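Local coordinates for Isomerase/lactonizing enzyme (PDB 2NQL), which belongs to the mandelate racemase/muconate lactonizing enzyme family of the enolase superfamily and binds a sodium ion, at residues V45-V55 with W66-P75. Sequence-based numbering, arbitrary orientation.
Sequences VYPTFDRSVLV and WGETYGIVAP. With SO4 (sulfate ion), chain D.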
loop_
_atom_site.group_PDB
_atom_site.type_symbol
_atom_site.label_atom_id
_atom_site.label_comp_id
_atom_site.label_asym_id
_atom_site.label_seq_id
_atom_site.Cartn_x
_atom_site.Cartn_y
_atom_site.Cartn_z
ATOM N N VAL A 45 10.928 -3.329 -11.867
ATOM C CA VAL A 45 10.335 -4.164 -12.906
ATOM C C VAL A 45 9.569 -3.321 -13.925
ATOM O O VAL A 45 8.969 -2.299 -13.578
ATOM C CB VAL A 45 9.417 -5.285 -12.298
ATOM C CG1 VAL A 45 8.095 -4.699 -11.764
ATOM C CG2 VAL A 45 9.162 -6.424 -13.309
ATOM N N TYR A 46 9.611 -3.759 -15.183
ATOM C CA TYR A 46 8.902 -3.104 -16.307
ATOM C C TYR A 46 8.144 -4.151 -17.097
ATOM O O TYR A 46 8.624 -5.283 -17.237
ATOM C CB TYR A 46 9.904 -2.383 -17.238
ATOM C CG TYR A 46 10.563 -1.228 -16.521
ATOM C CD1 TYR A 46 10.002 0.052 -16.558
ATOM C CD2 TYR A 46 11.724 -1.430 -15.774
ATOM C CE1 TYR A 46 10.599 1.116 -15.853
ATOM C CE2 TYR A 46 12.343 -0.379 -15.073
ATOM C CZ TYR A 46 11.764 0.889 -15.117
ATOM O OH TYR A 46 12.375 1.917 -14.438
ATOM N N PRO A 47 6.986 -3.760 -17.667
ATOM C CA PRO A 47 6.284 -4.595 -18.602
ATOM C C PRO A 47 6.927 -4.502 -19.989
ATOM O O PRO A 47 7.584 -3.487 -20.302
ATOM C CB PRO A 47 4.899 -3.942 -18.679
ATOM C CG PRO A 47 5.154 -2.466 -18.449
ATOM C CD PRO A 47 6.327 -2.443 -17.472
ATOM N N THR A 48 6.693 -5.521 -20.803
ATOM C CA THR A 48 7.115 -5.527 -22.200
ATOM C C THR A 48 5.928 -5.236 -23.132
ATOM O O THR A 48 5.781 -5.831 -24.197
ATOM C CB THR A 48 7.847 -6.861 -22.564
ATOM O OG1 THR A 48 7.030 -7.981 -22.197
ATOM C CG2 THR A 48 9.220 -6.917 -21.812
ATOM N N PHE A 49 5.055 -4.338 -22.685
ATOM C CA PHE A 49 3.735 -4.111 -23.298
ATOM C C PHE A 49 3.133 -2.921 -22.532
ATOM O O PHE A 49 3.634 -2.553 -21.448
ATOM C CB PHE A 49 2.820 -5.342 -23.185
ATOM C CG PHE A 49 2.810 -5.937 -21.813
ATOM C CD1 PHE A 49 2.031 -5.346 -20.807
ATOM C CD2 PHE A 49 3.622 -7.039 -21.499
ATOM C CE1 PHE A 49 2.057 -5.851 -19.488
ATOM C CE2 PHE A 49 3.651 -7.564 -20.191
ATOM C CZ PHE A 49 2.869 -6.965 -19.187
ATOM N N ASP A 50 2.089 -2.327 -23.092
ATOM C CA ASP A 50 1.333 -1.277 -22.395
ATOM C C ASP A 50 0.059 -1.945 -21.918
ATOM O O ASP A 50 -0.510 -2.773 -22.634
ATOM C CB ASP A 50 0.963 -0.151 -23.340
ATOM C CG ASP A 50 2.113 0.811 -23.604
ATOM O OD1 ASP A 50 3.173 0.732 -22.941
ATOM O OD2 ASP A 50 1.941 1.664 -24.499
ATOM N N ARG A 51 -0.384 -1.616 -20.707
ATOM C CA ARG A 51 -1.606 -2.266 -20.174
ATOM C C ARG A 51 -2.193 -1.366 -19.099
ATOM O O ARG A 51 -1.454 -0.773 -18.318
ATOM C CB ARG A 51 -1.277 -3.650 -19.571
ATOM C CG ARG A 51 -2.523 -4.479 -19.157
ATOM C CD ARG A 51 -2.140 -5.941 -18.895
ATOM N NE ARG A 51 -1.094 -6.106 -17.895
ATOM C CZ ARG A 51 -0.412 -7.241 -17.729
ATOM N NH1 ARG A 51 -0.641 -8.305 -18.519
ATOM N NH2 ARG A 51 0.517 -7.292 -16.797
ATOM N N SER A 52 -3.511 -1.256 -19.068
ATOM C CA SER A 52 -4.141 -0.552 -17.956
ATOM C C SER A 52 -5.433 -1.279 -17.631
ATOM O O SER A 52 -5.902 -2.123 -18.410
ATOM C CB SER A 52 -4.431 0.913 -18.317
ATOM O OG SER A 52 -5.300 1.003 -19.424
ATOM N N VAL A 53 -6.008 -0.943 -16.479
ATOM C CA VAL A 53 -7.280 -1.540 -16.072
ATOM C C VAL A 53 -8.374 -0.521 -16.274
ATOM O O VAL A 53 -8.246 0.603 -15.794
ATOM C CB VAL A 53 -7.251 -1.967 -14.562
ATOM C CG1 VAL A 53 -8.705 -2.272 -14.040
ATOM C CG2 VAL A 53 -6.343 -3.193 -14.383
ATOM N N LEU A 54 -9.441 -0.915 -16.961
ATOM C CA LEU A 54 -10.582 -0.034 -17.212
ATOM C C LEU A 54 -11.798 -0.529 -16.437
ATOM O O LEU A 54 -11.994 -1.745 -16.303
ATOM C CB LEU A 54 -10.921 -0.032 -18.711
ATOM C CG LEU A 54 -9.942 0.779 -19.572
ATOM C CD1 LEU A 54 -10.073 0.340 -21.024
ATOM C CD2 LEU A 54 -10.307 2.245 -19.440
ATOM N N VAL A 55 -12.624 0.403 -15.961
ATOM C CA VAL A 55 -13.888 0.019 -15.283
ATOM C C VAL A 55 -15.064 0.678 -15.998
ATOM O O VAL A 55 -15.033 1.878 -16.229
ATOM C CB VAL A 55 -13.882 0.446 -13.783
ATOM C CG1 VAL A 55 -15.273 0.252 -13.163
ATOM C CG2 VAL A 55 -12.861 -0.397 -13.013
ATOM N N TRP A 66 -16.959 5.631 -17.094
ATOM C CA TRP A 66 -15.703 4.898 -17.228
ATOM C C TRP A 66 -14.643 5.415 -16.270
ATOM O O TRP A 66 -14.511 6.640 -16.043
ATOM C CB TRP A 66 -15.161 4.985 -18.670
ATOM C CG TRP A 66 -15.914 4.120 -19.660
ATOM C CD1 TRP A 66 -17.003 4.485 -20.420
ATOM C CD2 TRP A 66 -15.599 2.776 -20.032
ATOM N NE1 TRP A 66 -17.380 3.447 -21.226
ATOM C CE2 TRP A 66 -16.549 2.380 -21.003
ATOM C CE3 TRP A 66 -14.619 1.848 -19.618
ATOM C CZ2 TRP A 66 -16.527 1.112 -21.600
ATOM C CZ3 TRP A 66 -14.607 0.576 -20.212
ATOM C CH2 TRP A 66 -15.549 0.224 -21.180
ATOM N N GLY A 67 -13.870 4.477 -15.710
ATOM C CA GLY A 67 -12.715 4.827 -14.912
ATOM C C GLY A 67 -11.532 3.979 -15.365
ATOM O O GLY A 67 -11.695 3.053 -16.161
ATOM N N GLU A 68 -10.356 4.280 -14.825
ATOM C CA GLU A 68 -9.131 3.588 -15.234
ATOM C C GLU A 68 -8.077 3.714 -14.141
ATOM O O GLU A 68 -8.049 4.704 -13.410
ATOM C CB GLU A 68 -8.614 4.200 -16.557
ATOM C CG GLU A 68 -7.492 3.389 -17.273
ATOM C CD GLU A 68 -6.851 4.148 -18.444
ATOM O OE1 GLU A 68 -7.087 5.369 -18.587
ATOM O OE2 GLU A 68 -6.065 3.516 -19.184
ATOM N N THR A 69 -7.207 2.710 -14.029
ATOM C CA THR A 69 -6.065 2.794 -13.138
ATOM C C THR A 69 -4.923 1.987 -13.770
ATOM O O THR A 69 -5.073 1.463 -14.868
ATOM C CB THR A 69 -6.419 2.260 -11.698
ATOM O OG1 THR A 69 -5.329 2.481 -10.806
ATOM C CG2 THR A 69 -6.835 0.772 -11.712
ATOM N N TYR A 70 -3.812 1.904 -13.057
ATOM C CA TYR A 70 -2.645 1.151 -13.489
ATOM C C TYR A 70 -3.018 -0.294 -13.708
ATOM O O TYR A 70 -3.761 -0.894 -12.930
ATOM C CB TYR A 70 -1.538 1.237 -12.446
ATOM C CG TYR A 70 -0.660 2.459 -12.605
ATOM C CD1 TYR A 70 -1.193 3.752 -12.504
ATOM C CD2 TYR A 70 0.708 2.326 -12.873
ATOM C CE1 TYR A 70 -0.374 4.884 -12.653
ATOM C CE2 TYR A 70 1.533 3.458 -13.014
ATOM C CZ TYR A 70 0.975 4.724 -12.905
ATOM O OH TYR A 70 1.775 5.848 -13.028
ATOM N N GLY A 71 -2.519 -0.834 -14.804
ATOM C CA GLY A 71 -2.639 -2.252 -15.071
ATOM C C GLY A 71 -1.369 -2.858 -15.625
ATOM O O GLY A 71 -1.404 -4.007 -16.032
ATOM N N ILE A 72 -0.258 -2.117 -15.623
ATOM C CA ILE A 72 1.006 -2.662 -16.156
ATOM C C ILE A 72 1.497 -3.940 -15.469
ATOM O O ILE A 72 2.046 -4.848 -16.121
ATOM C CB ILE A 72 2.158 -1.630 -16.233
ATOM C CG1 ILE A 72 2.303 -0.827 -14.932
ATOM C CG2 ILE A 72 1.981 -0.720 -17.473
ATOM C CD1 ILE A 72 3.684 -0.225 -14.771
ATOM N N VAL A 73 1.278 -4.017 -14.154
ATOM C CA VAL A 73 1.803 -5.132 -13.368
ATOM C C VAL A 73 0.657 -5.790 -12.592
ATOM O O VAL A 73 -0.053 -5.111 -11.841
ATOM C CB VAL A 73 2.922 -4.670 -12.422
ATOM C CG1 VAL A 73 3.484 -5.868 -11.627
ATOM C CG2 VAL A 73 4.071 -3.990 -13.206
ATOM N N ALA A 74 0.484 -7.090 -12.807
ATOM C CA ALA A 74 -0.514 -7.900 -12.079
ATOM C C ALA A 74 -1.889 -7.185 -11.994
ATOM O O ALA A 74 -2.369 -6.866 -10.889
ATOM C CB ALA A 74 0.036 -8.234 -10.692
ATOM N N PRO A 75 -2.525 -6.923 -13.161
ATOM C CA PRO A 75 -3.824 -6.256 -13.181
ATOM C C PRO A 75 -4.913 -7.102 -12.493
ATOM O O PRO A 75 -5.935 -6.558 -12.112
ATOM C CB PRO A 75 -4.132 -6.149 -14.680
ATOM C CG PRO A 75 -3.358 -7.250 -15.312
ATOM C CD PRO A 75 -2.076 -7.249 -14.529
HETATM S S SO4 D . 9.186 4.703 -14.480
HETATM O O1 SO4 D . 8.635 3.846 -13.432
HETATM O O2 SO4 D . 10.594 4.328 -14.643
HETATM O O3 SO4 D . 8.473 4.509 -15.737
HETATM O O4 SO4 D . 9.082 6.093 -14.053
HETATM O O HOH W 1 -0.815 0.856 -16.268
#
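Arg51 reaches across to Gly71 and Ile72, in the loop after strand 64-70. Its CB, CG and CD run past the carbonyl oxygen of Gly71, with CG 3.4 Å from Gly71 O. The chain starts with CG anti to the backbone N (chi1 -172°) and bends at chi3 (56°). This bend brings NE back to the same oxygen, and NE donates to Gly71 O at 2.8 Å. At the tip, NH2 donates to Ile72 O at 3.0 Å, coming from above that carbonyl plane. The guanidinium is sandwiched: Phe49 CE1 lies over the centre of one face, and Pro75 CD covers the rim of the opposite face. These two bonds and the Phe49 and Pro75 contacts on its faces restrain its rotation. A water accepts from Gly71 N and donates to Arg51 O, bridging the backbones where the pairing opens.

Beyond it the strands pair regularly as an antiparallel hairpin. Val53 is bonded to Thr69 and Val55 to Gly67. Ser52 OG donates to the anti lone pair of Glu68 OE2 at 2.6 Å. That oxygen also accepts from Ala320 N, tying the hairpin to the barrel domain. Leu54 CD2 packs alongside Glu68 CG.

Strand 5-15 flanks strand 50-59 on the side away from 64-70. Helix 117-138 covers Val55 and Thr69. Val45 and Val73 pack on Met109 of the second subunit.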